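Local coordinates for PfkB family carbohydrate kinase (PDB 4GM6), which probably transfers a phosphate group from a nucleotide to a sugar or sugar acid, at residues Glu169-Val172 / Lys173-Glu177; Gln96-Thr99 / Ala100-Val103. One frame throughout, in Å; residues are numbered along the deposited sequence.

Contact 1: residues Glu169-Val172 / Lys173-Glu177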
# COMPACT_ATOMS: atom_id res chain seq x y z
N GLU C 169 -28.58 -10.96 -32.96
CA GLU C 169 -28.86 -10.80 -34.40
C GLU C 169 -27.82 -9.94 -35.09
O GLU C 169 -27.63 -10.04 -36.30
CB GLU C 169 -30.25 -10.20 -34.64
CG GLU C 169 -31.38 -10.87 -33.88
CD GLU C 169 -32.73 -10.32 -34.31
OE1 GLU C 169 -32.85 -9.08 -34.50
OE2 GLU C 169 -33.67 -11.12 -34.47
N MET C 170 -27.16 -9.07 -34.33
CA MET C 170 -26.08 -8.27 -34.88
C MET C 170 -24.85 -9.15 -35.19
O MET C 170 -24.25 -9.03 -36.26
CB MET C 170 -25.71 -7.14 -33.92
CG MET C 170 -24.64 -6.21 -34.44
SD MET C 170 -25.19 -5.35 -35.92
CE MET C 170 -23.86 -4.17 -36.14
N VAL C 171 -24.48 -10.01 -34.24
CA VAL C 171 -23.39 -10.95 -34.46
C VAL C 171 -23.70 -11.87 -35.65
O VAL C 171 -22.84 -12.12 -36.49
CB VAL C 171 -23.06 -11.77 -33.18
CG1 VAL C 171 -21.94 -12.77 -33.44
CG2 VAL C 171 -22.67 -10.84 -32.05
N VAL C 172 -24.93 -12.34 -35.74
CA VAL C 172 -25.32 -13.17 -36.88
C VAL C 172 -25.16 -12.42 -38.21
O VAL C 172 -24.66 -13.00 -39.20
CB VAL C 172 -26.74 -13.76 -36.71
CG1 VAL C 172 -27.23 -14.43 -38.01
CG2 VAL C 172 -26.75 -14.73 -35.54
N LYS C 173 -25.57 -11.14 -38.24
CA LYS C 173 -25.49 -10.37 -39.49
C LYS C 173 -24.04 -10.15 -39.91
O LYS C 173 -23.72 -10.10 -41.08
CB LYS C 173 -26.20 -9.01 -39.37
CG LYS C 173 -27.71 -9.07 -39.32
CD LYS C 173 -28.29 -7.67 -39.12
CE LYS C 173 -29.75 -7.70 -38.67
NZ LYS C 173 -30.66 -8.15 -39.77
N ILE C 174 -23.15 -9.99 -38.93
CA ILE C 174 -21.73 -9.71 -39.22
C ILE C 174 -21.01 -10.94 -39.72
O ILE C 174 -20.39 -10.90 -40.84
CB ILE C 174 -20.99 -9.16 -37.99
CG1 ILE C 174 -21.73 -7.94 -37.46
CG2 ILE C 174 -19.54 -8.82 -38.34
CD1 ILE C 174 -22.02 -6.88 -38.52
N ILE C 175 -21.10 -12.05 -38.94
CA ILE C 175 -20.60 -13.34 -39.39
C ILE C 175 -21.07 -13.66 -40.83
O ILE C 175 -20.27 -14.12 -41.63
CB ILE C 175 -21.05 -14.47 -38.45
CG1 ILE C 175 -20.40 -14.31 -37.07
CG2 ILE C 175 -20.72 -15.84 -39.06
CD1 ILE C 175 -21.11 -15.04 -35.95
N ARG C 176 -22.34 -13.45 -41.15
CA ARG C 176 -22.81 -13.71 -42.52
C ARG C 176 -22.14 -12.82 -43.54
O ARG C 176 -21.69 -13.30 -44.55
CB ARG C 176 -24.32 -13.62 -42.63
CG ARG C 176 -25.05 -14.82 -42.09
CD ARG C 176 -26.54 -14.70 -42.24
NE ARG C 176 -27.24 -15.68 -41.43
CZ ARG C 176 -28.44 -15.49 -40.92
NH1 ARG C 176 -29.06 -14.35 -41.13
NH2 ARG C 176 -29.01 -16.42 -40.19
N GLU C 177 -22.00 -11.53 -43.26
CA GLU C 177 -21.31 -10.64 -44.18
C GLU C 177 -19.86 -11.15 -44.27
O GLU C 177 -19.32 -11.36 -45.37
CB GLU C 177 -21.36 -9.19 -43.67
CG GLU C 177 -20.53 -8.21 -44.48
CD GLU C 177 -21.16 -7.80 -45.82
OE1 GLU C 177 -21.97 -8.60 -46.39
OE2 GLU C 177 -20.83 -6.68 -46.31

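Contact 2: residues Gln96-Thr99 / Ala100-Val103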
# COMPACT_ATOMS: atom_id res chain seq x y z
N GLN C 96 -2.29 -1.57 -28.04
CA GLN C 96 -2.29 -1.40 -29.49
C GLN C 96 -3.40 -2.14 -30.23
O GLN C 96 -3.21 -2.61 -31.35
CB GLN C 96 -0.91 -1.75 -30.06
CG GLN C 96 0.16 -0.79 -29.58
CD GLN C 96 1.46 -0.94 -30.32
OE1 GLN C 96 2.16 -1.94 -30.16
NE2 GLN C 96 1.80 0.05 -31.14
N VAL C 97 -4.57 -2.24 -29.61
CA VAL C 97 -5.74 -2.72 -30.33
C VAL C 97 -6.37 -1.49 -30.98
O VAL C 97 -6.49 -0.45 -30.34
CB VAL C 97 -6.75 -3.39 -29.39
CG1 VAL C 97 -7.98 -3.84 -30.15
CG2 VAL C 97 -6.10 -4.57 -28.68
N ASP C 98 -6.75 -1.62 -32.25
CA ASP C 98 -7.38 -0.54 -33.01
C ASP C 98 -8.68 -0.10 -32.34
O ASP C 98 -9.52 -0.94 -32.01
CB ASP C 98 -7.68 -1.04 -34.44
CG ASP C 98 -8.12 0.08 -35.38
OD1 ASP C 98 -8.06 1.28 -35.01
OD2 ASP C 98 -8.54 -0.24 -36.52
N THR C 99 -8.85 1.20 -32.15
CA THR C 99 -10.06 1.72 -31.52
C THR C 99 -11.03 2.42 -32.49
O THR C 99 -12.09 2.91 -32.09
CB THR C 99 -9.73 2.68 -30.35
OG1 THR C 99 -8.95 3.77 -30.84
CG2 THR C 99 -8.93 1.94 -29.27
N ALA C 100 -10.67 2.48 -33.77
CA ALA C 100 -11.51 3.16 -34.76
C ALA C 100 -12.98 2.72 -34.74
O ALA C 100 -13.85 3.46 -35.20
CB ALA C 100 -10.94 2.98 -36.17
N PHE C 101 -13.27 1.53 -34.23
CA PHE C 101 -14.64 1.02 -34.27
C PHE C 101 -15.28 0.96 -32.88
O PHE C 101 -16.30 0.30 -32.69
CB PHE C 101 -14.72 -0.34 -34.99
CG PHE C 101 -14.26 -0.28 -36.43
CD1 PHE C 101 -15.17 -0.09 -37.46
CD2 PHE C 101 -12.92 -0.40 -36.75
CE1 PHE C 101 -14.76 -0.03 -38.78
CE2 PHE C 101 -12.49 -0.33 -38.07
CZ PHE C 101 -13.41 -0.15 -39.09
N VAL C 102 -14.68 1.66 -31.92
CA VAL C 102 -15.27 1.82 -30.61
C VAL C 102 -16.31 2.92 -30.76
O VAL C 102 -16.03 3.98 -31.32
CB VAL C 102 -14.23 2.24 -29.54
CG1 VAL C 102 -14.90 2.60 -28.21
CG2 VAL C 102 -13.19 1.13 -29.31
N VAL C 103 -17.52 2.67 -30.28
CA VAL C 103 -18.60 3.66 -30.39
C VAL C 103 -18.94 4.20 -29.00
O VAL C 103 -19.06 3.42 -28.04
CB VAL C 103 -19.86 3.05 -31.03
CG1 VAL C 103 -21.01 4.05 -30.95
CG2 VAL C 103 -19.60 2.65 -32.47
O HOH W 1 -12.13 -0.95 -32.92

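Contact 1: residues Glu169-Val172 / Lys173-Glu177
Glu169 and Lys173 form the first of four successive i to i+4 rungs in this piece of helix 165-180. Lys173 N reaches Glu169 O, Ile174 N reaches Met170 O at 3.0 Å, and the next two rungs join Ile175 N to Val171 O and Arg176 N to Val172 O. The last two are the straighter ones, the N-H...O angle at Ile175 being 162°. Ile174 N also has a weak second bond, to Val171 O.

The side chains pair with the same spacing. Val171 CG1 meets Ile175 CD1 at 3.5 Å, a tight contact for two methyl carbons; with CG1 of Ile175 set anti to its carbonyl carbon (chi1 -66°), the chain runs back along the helix toward Val171. Met170 and Ile174 make a looser pair, the terminal CE lying 4.0 Å from Ile174 CD1. Where the exposed Arg176 folds back over the buried Val172, CG1 of the valine sits over the centre of one guanidinium face, 3.3 Å from Arg176 CZ. The arginine chain, extended from CG to NE, runs beside the valine and lays that flat group against the methyl. Lys173 NZ stays 5.8 Å from Glu169 OE1, too far for a salt bridge.

Val171, Ile174 and Ile175 rest on strand 153-157, through Val156 and Leu154, while Met170 meets Met140 and Trp142. This is an amphipathic helix packed on the parallel part of the mixed central sheet, as in the alpha/beta fold of PfkB kinases, linking neighbouring strands 153-157 and 184-188.

Contact 2: residues Gln96-Thr99 / Ala100-Val103
Asp98 and Ala100 make the side-chain hydrogen bond of this short bend, and Thr99 and Val102 make the backbone one. Ala100 N points almost straight at Asp98 OD1, 3.1 Å away with an N-H...O angle of 170°, but it comes from well above the carboxylate plane. Asp98 CG, anti to its own N (chi1 -170°), lies beside the carbonyl carbon, which carries OD1 forward to the amide two residues on: an Asx turn. Val102 N closes a type I beta turn on Thr99 O at 2.9 Å, again approaching from above the carbonyl plane. Farther out, Thr99 OG1 is bonded to Trp93 NE1, and Phe101 O to Trp142 NE1.

One water completes the polar set. It donates to Asp98 O at 2.8 Å and accepts from Phe101 N at 3.0 Å, so the amide inside the turn has a partner even though Thr99 O is badly placed for it. The same water lies in the plane of the Phe101 ring, at its edge.

A polar-aromatic contact stands apart from these bonds: Asp98 OD2 lies at the edge of the Phe101 ring, 4.2 Å from CE2.

Apolar contacts are few. Val102 CG2 touches Thr99 CB at 3.9 Å, and both residues lean on Leu92 of helix 83-94.

The bend interrupts strand 97-104, outermost of its sheet within this chain, where Asp98 pairs with Thr73 and Val103 with Thr77 and Val79. Carboxylate, carbonyl and water together satisfy the amides of Ala100, Val102 and Phe101, allowing the strand to be broken without stranding those three N-H groups.

Contact 1 is largely buried, on a helix lying against the middle of the nine-stranded sheet; contact 2 is a surface bend in the strand outermost of that sheet within this chain. Both are local, yet their chemistry differs: in 169-177 a repeating backbone ladder is backed by apolar pairs and one methyl-guanidinium contact, whereas in 96-103 a carboxylate, a turn carbonyl and a water each hold an amide. Their centres lie 19 Å apart and their nearest atoms about 9 Å, without touching. The region around helix 144-147 borders both: Trp142 packs on Met170 and hydrogen-bonds through NE1 to the carbonyl O of Phe101, while Leu144 meets Ile174 and Leu147 meets Phe101.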